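Local structure of catalase (Pseudomonas syringae, 1M7S) at residues A[110-118]-A[348-356]; A[305-313]-A[328-336]. The protein decomposes hydrogen peroxide into water and oxygen at a heme group, protecting the cell from the toxic effects of the peroxide. All coordinates share one frame; numbering follows the deposited sequence.

In the fold
Along the chain, contact 2 is nested inside the loop that contact 1 closes: 305-313 and 328-336 both come after 110-118 and before 348-356. The centres of the two contacts lie about 14 Å apart. Contact 1 sets the strand pair 107-114 and 117-124 of the antiparallel beta barrel against the loop that follows helix 323-339, while contact 2 lays 305-313 against helix 323-339, on the side of the heme where Tyr-332 binds the iron. They meet at Ala-307, whose backbone N probably donates to Asn-350 OD1 (2.9 Å) and whose O probably accepts from Lys-111 NZ (2.9 Å). Barrel, loop and heme-bearing helix are thus tied together, and both contacts also touch a second subunit.

Contact 1: A[110-118]-A[348-356]; sequences TKFYTADGN and PVNQPKVAV
Tyr-113, on a strand of the catalase beta barrel, makes the largest single contribution to the meeting with loop 348-356, in the beta hairpin whose type I turn runs from Thr-114 to Gly-117. Hydrogen bonding fixes the far end of its ring: Tyr-113 OH donates to Val-349 O at 2.6 Å, in the carbonyl plane with a C=O...O angle of 149°. A cation-pi contact covers one face, where Lys-353 NZ stands 3.7 Å from the Tyr-113 ring centroid and 22° off the normal. The lysine chain bends at chi2 (-61°), chi3 and chi4 to come over the ring; Lys-111 CG lies over the opposite face. Asn-118 ND2 adds a weak hydrogen bond to Gln-351 O, 3.4 Å long though nearly straight. Water 1 adds a bridge, accepting from Asn-118 ND2 and from Lys-111 NZ, which is also salt-bridged to Asp-120, and donating to Asn-350 O. Van der Waals contact closes the turn end, where the Val-354 methyl CG1 lies 3.3 Å from the carbonyl Ala-115 O. Next to it, water 2 donates to Thr-114 O and to Asn-118 OD1 and accepts from Lys-353 N at 2.8 Å.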
loop_
_atom_site.group_PDB
_atom_site.type_symbol
_atom_site.label_atom_id
_atom_site.label_comp_id
_atom_site.label_asym_id
_atom_site.label_seq_id
_atom_site.Cartn_x
_atom_site.Cartn_y
_atom_site.Cartn_z
ATOM N N THR A 110 18.675 -20.225 -1.322
ATOM C CA THR A 110 19.057 -20.486 -2.731
ATOM C C THR A 110 17.793 -20.621 -3.567
ATOM O O THR A 110 16.922 -21.434 -3.226
ATOM C CB THR A 110 19.856 -21.794 -2.810
ATOM O OG1 THR A 110 21.021 -21.715 -1.995
ATOM C CG2 THR A 110 20.327 -22.067 -4.269
ATOM N N LYS A 111 17.619 -19.764 -4.576
ATOM C CA LYS A 111 16.536 -19.860 -5.522
ATOM C C LYS A 111 17.094 -20.647 -6.749
ATOM O O LYS A 111 18.024 -20.135 -7.374
ATOM C CB LYS A 111 16.107 -18.476 -5.989
ATOM C CG LYS A 111 15.018 -18.469 -7.042
ATOM C CD LYS A 111 14.395 -17.088 -7.325
ATOM C CE LYS A 111 13.643 -16.552 -6.101
ATOM N NZ LYS A 111 12.519 -17.448 -5.683
ATOM N N PHE A 112 16.532 -21.828 -6.974
ATOM C CA PHE A 112 17.053 -22.596 -8.138
ATOM C C PHE A 112 16.096 -22.380 -9.296
ATOM O O PHE A 112 14.893 -22.613 -9.137
ATOM C CB PHE A 112 17.027 -24.077 -7.820
ATOM C CG PHE A 112 17.987 -24.623 -6.824
ATOM C CD1 PHE A 112 17.694 -24.592 -5.457
ATOM C CD2 PHE A 112 19.181 -25.206 -7.207
ATOM C CE1 PHE A 112 18.558 -25.160 -4.534
ATOM C CE2 PHE A 112 20.040 -25.760 -6.284
ATOM C CZ PHE A 112 19.748 -25.756 -4.919
ATOM N N TYR A 113 16.531 -21.856 -10.431
ATOM C CA TYR A 113 15.614 -21.568 -11.523
ATOM C C TYR A 113 15.566 -22.846 -12.409
ATOM O O TYR A 113 16.236 -22.828 -13.438
ATOM C CB TYR A 113 16.077 -20.380 -12.322
ATOM C CG TYR A 113 16.155 -19.033 -11.577
ATOM C CD1 TYR A 113 15.078 -18.204 -11.530
ATOM C CD2 TYR A 113 17.337 -18.663 -10.984
ATOM C CE1 TYR A 113 15.145 -16.960 -10.879
ATOM C CE2 TYR A 113 17.463 -17.415 -10.332
ATOM C CZ TYR A 113 16.352 -16.598 -10.301
ATOM O OH TYR A 113 16.455 -15.367 -9.666
ATOM N N THR A 114 14.899 -23.854 -11.883
ATOM C CA THR A 114 14.928 -25.172 -12.550
ATOM C C THR A 114 14.041 -25.211 -13.774
ATOM O O THR A 114 13.165 -24.410 -14.052
ATOM C CB THR A 114 14.529 -26.381 -11.676
ATOM O OG1 THR A 114 13.122 -26.584 -11.715
ATOM C CG2 THR A 114 15.000 -26.188 -10.226
ATOM N N ALA A 115 14.283 -26.312 -14.512
ATOM C CA ALA A 115 13.499 -26.560 -15.737
ATOM C C ALA A 115 12.087 -26.989 -15.447
ATOM O O ALA A 115 11.314 -27.138 -16.411
ATOM C CB ALA A 115 14.274 -27.689 -16.470
ATOM N N ASP A 116 11.657 -27.218 -14.213
ATOM C CA ASP A 116 10.336 -27.530 -13.780
ATOM C C ASP A 116 9.698 -26.371 -12.960
ATOM O O ASP A 116 8.596 -26.546 -12.464
ATOM C CB ASP A 116 10.240 -28.705 -12.795
ATOM C CG ASP A 116 10.932 -29.984 -13.121
ATOM O OD1 ASP A 116 11.197 -30.222 -14.330
ATOM O OD2 ASP A 116 11.183 -30.750 -12.143
ATOM N N GLY A 117 10.390 -25.264 -12.871
ATOM C CA GLY A 117 9.873 -24.127 -12.075
ATOM C C GLY A 117 10.931 -23.744 -11.045
ATOM O O GLY A 117 11.969 -24.391 -10.800
ATOM N N ASN A 118 10.650 -22.649 -10.315
ATOM C CA ASN A 118 11.625 -22.241 -9.286
ATOM C C ASN A 118 11.375 -22.983 -7.966
ATOM O O ASN A 118 10.261 -23.045 -7.490
ATOM C CB ASN A 118 11.585 -20.740 -9.018
ATOM C CG ASN A 118 11.940 -19.871 -10.210
ATOM O OD1 ASN A 118 12.492 -20.355 -11.217
ATOM N ND2 ASN A 118 11.632 -18.584 -10.051
ATOM N N PRO A 348 11.518 -9.445 -12.545
ATOM C CA PRO A 348 12.622 -10.120 -13.189
ATOM C C PRO A 348 13.336 -11.153 -12.342
ATOM O O PRO A 348 13.416 -12.351 -12.725
ATOM C CB PRO A 348 13.582 -9.006 -13.701
ATOM C CG PRO A 348 12.564 -7.923 -13.957
ATOM C CD PRO A 348 11.488 -8.018 -12.894
ATOM N N VAL A 349 13.755 -10.835 -11.135
ATOM C CA VAL A 349 14.523 -11.748 -10.298
ATOM C C VAL A 349 13.690 -12.930 -9.807
ATOM O O VAL A 349 14.333 -13.954 -9.463
ATOM C CB VAL A 349 15.208 -10.982 -9.134
ATOM C CG1 VAL A 349 14.164 -10.555 -8.115
ATOM C CG2 VAL A 349 16.332 -11.774 -8.499
ATOM N N ASN A 350 12.387 -12.754 -9.748
ATOM C CA ASN A 350 11.547 -13.818 -9.230
ATOM C C ASN A 350 10.926 -14.689 -10.317
ATOM O O ASN A 350 10.336 -15.726 -9.982
ATOM C CB ASN A 350 10.458 -13.209 -8.340
ATOM C CG ASN A 350 11.092 -12.572 -7.116
ATOM O OD1 ASN A 350 12.060 -13.134 -6.573
ATOM N ND2 ASN A 350 10.562 -11.448 -6.683
ATOM N N GLN A 351 11.053 -14.277 -11.590
ATOM C CA GLN A 351 10.381 -15.093 -12.631
ATOM C C GLN A 351 11.071 -16.442 -12.819
ATOM O O GLN A 351 12.279 -16.567 -12.703
ATOM C CB GLN A 351 10.504 -14.344 -13.974
ATOM C CG GLN A 351 9.633 -13.127 -14.134
ATOM C CD GLN A 351 10.065 -12.278 -15.332
ATOM O OE1 GLN A 351 10.840 -12.664 -16.206
ATOM N NE2 GLN A 351 9.613 -11.039 -15.380
ATOM N N PRO A 352 10.313 -17.471 -13.167
ATOM C CA PRO A 352 10.861 -18.787 -13.448
ATOM C C PRO A 352 11.438 -18.734 -14.877
ATOM O O PRO A 352 11.072 -17.810 -15.641
ATOM C CB PRO A 352 9.671 -19.750 -13.463
ATOM C CG PRO A 352 8.522 -18.842 -13.810
ATOM C CD PRO A 352 8.857 -17.414 -13.330
ATOM N N LYS A 353 12.181 -19.750 -15.246
ATOM C CA LYS A 353 12.777 -19.861 -16.562
ATOM C C LYS A 353 11.868 -20.704 -17.481
ATOM O O LYS A 353 12.341 -21.152 -18.528
ATOM C CB LYS A 353 14.077 -20.603 -16.589
ATOM C CG LYS A 353 15.375 -20.475 -15.925
ATOM C CD LYS A 353 16.122 -19.188 -16.193
ATOM C CE LYS A 353 15.690 -18.138 -15.178
ATOM N NZ LYS A 353 16.884 -17.512 -14.530
ATOM N N VAL A 354 10.669 -21.021 -17.081
ATOM C CA VAL A 354 9.670 -21.776 -17.797
ATOM C C VAL A 354 8.395 -20.927 -17.825
ATOM O O VAL A 354 8.264 -19.937 -17.100
ATOM C CB VAL A 354 9.338 -23.154 -17.177
ATOM C CG1 VAL A 354 10.549 -24.059 -17.257
ATOM C CG2 VAL A 354 8.874 -22.984 -15.742
ATOM N N ALA A 355 7.436 -21.341 -18.642
ATOM C CA ALA A 355 6.194 -20.598 -18.843
ATOM C C ALA A 355 5.268 -20.593 -17.650
ATOM O O ALA A 355 5.344 -21.528 -16.845
ATOM C CB ALA A 355 5.481 -21.264 -20.042
ATOM N N VAL A 356 4.540 -19.510 -17.435
ATOM C CA VAL A 356 3.519 -19.417 -16.386
ATOM C C VAL A 356 2.177 -19.329 -17.103
ATOM O O VAL A 356 1.939 -18.474 -17.980
ATOM C CB VAL A 356 3.720 -18.170 -15.494
ATOM C CG1 VAL A 356 2.572 -17.908 -14.550
ATOM C CG2 VAL A 356 5.071 -18.325 -14.776
HETATM O O HOH W 1 10.449 -17.081 -7.666
HETATM O O HOH W 2 12.412 -21.861 -13.418
#

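Contact 2: A[305-313]-A[328-336]; sequences QVAMAPANL and RVFSYADTQ. With HEM (protoporphyrin IX containing Fe), chain E.
Pro-310 lies over the ring of Tyr-332, the residue that binds the heme iron on the helix 323-339 characteristic of heme catalases. The tight part of the contact is a sandwich of Pro-310, the Tyr-332 ring and the porphyrin. Pro-310 CD makes a CH-pi contact 3.5 Å from the Tyr-332 centroid, 18° off the normal, and the opposite face of the ring is turned to the porphyrin near C1D. Arg-328 is enclosed in the same way: Pro-310 CG sits over the centre of its guanidinium, whose other face lies against the heme at C2B. A bend at chi3 (71°) takes the guanidinium across the porphyrin, where NE and NH2 both donate, side-on and close to the group's own plane, to Tyr-332 OH at 2.8 and 2.6 Å. NH1 and NH2 have further partners in His-194 and Val-122 O, which would limit rotation of the guanidinium.

Farther along the helix, the amide of Gln-336 is pinned from two directions. Its NE2 donates to Met-308 O at 2.8 Å, approaching from above the carbonyl plane, and to the heme propionate oxygen O1D, also at 2.8 Å. Ala-307 CB packs on CD of the same amide.

The other end is looser and wetter. Ala-311 CB and Val-329 CG1 are 4.4 Å apart, and water 3 fills in between the backbones, donating to Val-329 O and accepting from Ala-333 N, with a weak bond from Ala-311 N. Val-32 of a second subunit packs on both Ala-311 and Val-329.

Tyr-332 OH, 2.0 Å from the iron, therefore receives two N-H bonds from one guanidinium. The two N-H groups would draw density from an oxygen that also donates to iron, and so would probably tune the axial ligand's donation, in keeping with the proximal arginine-tyrosine pairs of heme catalases.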
loop_
_atom_site.group_PDB
_atom_site.type_symbol
_atom_site.label_atom_id
_atom_site.label_comp_id
_atom_site.label_asym_id
_atom_site.label_seq_id
_atom_site.Cartn_x
_atom_site.Cartn_y
_atom_site.Cartn_z
ATOM N N GLN A 305 14.509 -7.108 -3.770
ATOM C CA GLN A 305 13.246 -7.651 -4.237
ATOM C C GLN A 305 13.152 -9.162 -4.402
ATOM O O GLN A 305 12.005 -9.628 -4.631
ATOM C CB GLN A 305 12.818 -6.954 -5.531
ATOM C CG GLN A 305 12.525 -5.476 -5.406
ATOM C CD GLN A 305 11.986 -4.875 -6.687
ATOM O OE1 GLN A 305 11.022 -4.122 -6.596
ATOM N NE2 GLN A 305 12.557 -5.216 -7.872
ATOM N N VAL A 306 14.204 -9.932 -4.215
ATOM C CA VAL A 306 14.072 -11.378 -4.385
ATOM C C VAL A 306 13.116 -11.927 -3.339
ATOM O O VAL A 306 13.070 -11.493 -2.181
ATOM C CB VAL A 306 15.445 -12.058 -4.404
ATOM C CG1 VAL A 306 16.130 -12.100 -3.030
ATOM C CG2 VAL A 306 15.360 -13.444 -5.046
ATOM N N ALA A 307 12.303 -12.902 -3.727
ATOM C CA ALA A 307 11.268 -13.505 -2.889
ATOM C C ALA A 307 11.592 -14.988 -2.689
ATOM O O ALA A 307 11.398 -15.779 -3.619
ATOM C CB ALA A 307 9.912 -13.308 -3.557
ATOM N N MET A 308 12.258 -15.296 -1.573
ATOM C CA MET A 308 12.605 -16.694 -1.284
ATOM C C MET A 308 11.477 -17.324 -0.479
ATOM O O MET A 308 11.075 -16.694 0.512
ATOM C CB MET A 308 13.875 -16.736 -0.417
ATOM C CG MET A 308 15.129 -16.096 -1.018
ATOM S SD MET A 308 15.676 -17.198 -2.381
ATOM C CE MET A 308 17.218 -16.380 -2.797
ATOM N N ALA A 309 10.939 -18.479 -0.863
ATOM C CA ALA A 309 9.835 -19.041 -0.075
ATOM C C ALA A 309 9.841 -20.552 -0.158
ATOM O O ALA A 309 9.843 -21.100 -1.269
ATOM C CB ALA A 309 8.525 -18.503 -0.701
ATOM N N PRO A 310 9.701 -21.221 0.957
ATOM C CA PRO A 310 9.613 -22.675 1.008
ATOM C C PRO A 310 8.421 -23.127 0.190
ATOM O O PRO A 310 8.408 -24.233 -0.351
ATOM C CB PRO A 310 9.591 -23.066 2.498
ATOM C CG PRO A 310 10.234 -21.851 3.129
ATOM C CD PRO A 310 9.721 -20.644 2.329
ATOM N N ALA A 311 7.375 -22.304 -0.044
ATOM C CA ALA A 311 6.244 -22.660 -0.850
ATOM C C ALA A 311 6.653 -22.784 -2.336
ATOM O O ALA A 311 5.806 -23.304 -3.062
ATOM C CB ALA A 311 5.110 -21.643 -0.761
ATOM N N ASN A 312 7.783 -22.278 -2.788
ATOM C CA ASN A 312 8.094 -22.402 -4.216
ATOM C C ASN A 312 8.722 -23.811 -4.355
ATOM O O ASN A 312 9.891 -24.000 -4.043
ATOM C CB ASN A 312 9.064 -21.316 -4.657
ATOM C CG ASN A 312 8.422 -19.946 -4.758
ATOM O OD1 ASN A 312 7.260 -19.840 -5.126
ATOM N ND2 ASN A 312 9.149 -18.860 -4.451
ATOM N N LEU A 313 7.889 -24.752 -4.733
ATOM C CA LEU A 313 8.234 -26.165 -4.850
ATOM C C LEU A 313 8.011 -26.665 -6.277
ATOM O O LEU A 313 7.261 -26.037 -7.021
ATOM C CB LEU A 313 7.228 -26.981 -3.999
ATOM C CG LEU A 313 7.396 -26.769 -2.492
ATOM C CD1 LEU A 313 6.120 -27.192 -1.757
ATOM C CD2 LEU A 313 8.633 -27.501 -1.994
ATOM N N ARG A 328 6.153 -22.267 7.698
ATOM C CA ARG A 328 7.003 -21.549 6.729
ATOM C C ARG A 328 6.422 -21.672 5.330
ATOM O O ARG A 328 6.525 -20.718 4.559
ATOM C CB ARG A 328 8.431 -22.061 6.753
ATOM C CG ARG A 328 9.130 -21.932 8.106
ATOM C CD ARG A 328 10.567 -22.511 7.979
ATOM N NE ARG A 328 11.348 -21.568 7.166
ATOM C CZ ARG A 328 12.414 -21.994 6.475
ATOM N NH1 ARG A 328 12.740 -23.298 6.540
ATOM N NH2 ARG A 328 13.124 -21.141 5.783
ATOM N N VAL A 329 5.688 -22.770 5.060
ATOM C CA VAL A 329 5.025 -22.870 3.740
ATOM C C VAL A 329 4.010 -21.767 3.531
ATOM O O VAL A 329 3.803 -21.272 2.420
ATOM C CB VAL A 329 4.404 -24.278 3.603
ATOM C CG1 VAL A 329 3.592 -24.426 2.341
ATOM C CG2 VAL A 329 5.603 -25.251 3.555
ATOM N N PHE A 330 3.420 -21.234 4.573
ATOM C CA PHE A 330 2.454 -20.163 4.520
ATOM C C PHE A 330 3.133 -18.781 4.586
ATOM O O PHE A 330 2.760 -17.831 3.834
ATOM C CB PHE A 330 1.449 -20.286 5.715
ATOM C CG PHE A 330 0.582 -19.018 5.772
ATOM C CD1 PHE A 330 -0.398 -18.821 4.826
ATOM C CD2 PHE A 330 0.787 -18.052 6.741
ATOM C CE1 PHE A 330 -1.179 -17.669 4.837
ATOM C CE2 PHE A 330 0.031 -16.889 6.753
ATOM C CZ PHE A 330 -0.944 -16.690 5.791
ATOM N N SER A 331 4.009 -18.636 5.579
ATOM C CA SER A 331 4.472 -17.271 5.921
ATOM C C SER A 331 5.290 -16.476 4.927
ATOM O O SER A 331 5.199 -15.224 4.868
ATOM C CB SER A 331 5.275 -17.422 7.250
ATOM O OG SER A 331 5.736 -16.115 7.561
ATOM N N TYR A 332 6.145 -17.151 4.165
ATOM C CA TYR A 332 7.023 -16.336 3.260
ATOM C C TYR A 332 6.166 -15.844 2.123
ATOM O O TYR A 332 6.187 -14.674 1.784
ATOM C CB TYR A 332 8.148 -17.223 2.735
ATOM C CG TYR A 332 9.156 -17.666 3.767
ATOM C CD1 TYR A 332 10.478 -17.217 3.654
ATOM C CD2 TYR A 332 8.783 -18.457 4.850
ATOM C CE1 TYR A 332 11.442 -17.663 4.552
ATOM C CE2 TYR A 332 9.744 -18.856 5.753
ATOM C CZ TYR A 332 11.062 -18.479 5.574
ATOM O OH TYR A 332 11.992 -18.889 6.524
ATOM N N ALA A 333 5.295 -16.717 1.568
ATOM C CA ALA A 333 4.465 -16.249 0.437
ATOM C C ALA A 333 3.562 -15.132 0.910
ATOM O O ALA A 333 3.355 -14.153 0.197
ATOM C CB ALA A 333 3.646 -17.402 -0.159
ATOM N N ASP A 334 3.074 -15.249 2.155
ATOM C CA ASP A 334 2.205 -14.212 2.700
ATOM C C ASP A 334 2.919 -12.876 2.914
ATOM O O ASP A 334 2.410 -11.841 2.488
ATOM C CB ASP A 334 1.666 -14.720 4.036
ATOM C CG ASP A 334 0.709 -13.740 4.672
ATOM O OD1 ASP A 334 -0.287 -13.394 3.987
ATOM O OD2 ASP A 334 1.056 -13.354 5.824
ATOM N N THR A 335 4.090 -12.908 3.561
ATOM C CA THR A 335 4.772 -11.605 3.774
ATOM C C THR A 335 5.196 -10.993 2.433
ATOM O O THR A 335 5.295 -9.779 2.303
ATOM C CB THR A 335 5.934 -11.773 4.778
ATOM O OG1 THR A 335 6.381 -10.465 5.207
ATOM C CG2 THR A 335 7.173 -12.375 4.074
ATOM N N GLN A 336 5.452 -11.789 1.383
ATOM C CA GLN A 336 5.883 -11.239 0.098
ATOM C C GLN A 336 4.721 -10.565 -0.621
ATOM O O GLN A 336 4.842 -9.601 -1.363
ATOM C CB GLN A 336 6.562 -12.346 -0.735
ATOM C CG GLN A 336 7.977 -12.654 -0.181
ATOM C CD GLN A 336 8.483 -14.082 -0.338
ATOM O OE1 GLN A 336 7.928 -14.962 -1.020
ATOM N NE2 GLN A 336 9.580 -14.357 0.354
HETATM C CHA HEM E . 13.148 -14.968 6.099
HETATM C CHB HEM E . 15.517 -19.029 7.252
HETATM C CHC HEM E . 12.039 -20.144 10.416
HETATM C CHD HEM E . 9.244 -16.633 8.546
HETATM C C1A HEM E . 14.086 -15.972 6.158
HETATM C C2A HEM E . 15.354 -15.980 5.389
HETATM C C3A HEM E . 16.005 -17.097 5.708
HETATM C C4A HEM E . 15.198 -17.808 6.686
HETATM C CMA HEM E . 17.347 -17.619 5.177
HETATM C CAA HEM E . 15.721 -14.850 4.411
HETATM C CBA HEM E . 15.477 -15.192 2.903
HETATM C CGA HEM E . 16.079 -14.054 2.037
HETATM O O1A HEM E . 15.204 -13.381 1.438
HETATM O O2A HEM E . 17.326 -14.044 2.049
HETATM C C1B HEM E . 14.776 -19.705 8.183
HETATM C C2B HEM E . 15.085 -21.023 8.723
HETATM C C3B HEM E . 14.121 -21.326 9.617
HETATM C C4B HEM E . 13.195 -20.227 9.640
HETATM C CMB HEM E . 16.322 -21.836 8.317
HETATM C CAB HEM E . 13.933 -22.550 10.513
HETATM C CBB HEM E . 14.409 -23.747 10.231
HETATM C C1C HEM E . 10.960 -19.361 10.098
HETATM C C2C HEM E . 9.608 -19.584 10.555
HETATM C C3C HEM E . 8.830 -18.634 10.020
HETATM C C4C HEM E . 9.693 -17.761 9.254
HETATM C CMC HEM E . 9.130 -20.765 11.443
HETATM C CAC HEM E . 7.313 -18.388 10.144
HETATM C CBC HEM E . 6.396 -19.371 10.166
HETATM C C1D HEM E . 10.107 -15.844 7.776
HETATM C C2D HEM E . 9.711 -14.617 7.105
HETATM C C3D HEM E . 10.770 -14.157 6.434
HETATM C C4D HEM E . 11.861 -15.079 6.663
HETATM C CMD HEM E . 8.292 -14.035 7.234
HETATM C CAD HEM E . 10.869 -12.883 5.546
HETATM C CBD HEM E . 10.662 -13.293 4.043
HETATM C CGD HEM E . 10.539 -12.111 3.098
HETATM O O1D HEM E . 10.843 -12.342 1.875
HETATM O O2D HEM E . 10.135 -10.982 3.469
HETATM N NA HEM E . 14.068 -17.074 6.964
HETATM N NB HEM E . 13.601 -19.245 8.742
HETATM N NC HEM E . 10.996 -18.220 9.325
HETATM N ND HEM E . 11.416 -16.118 7.437
HETATM FE FE HEM E . 12.486 -17.699 8.069
HETATM O O HOH W 3 6.167 -19.796 1.750
HETATM O O HOH W 4 13.712 -17.008 10.158
#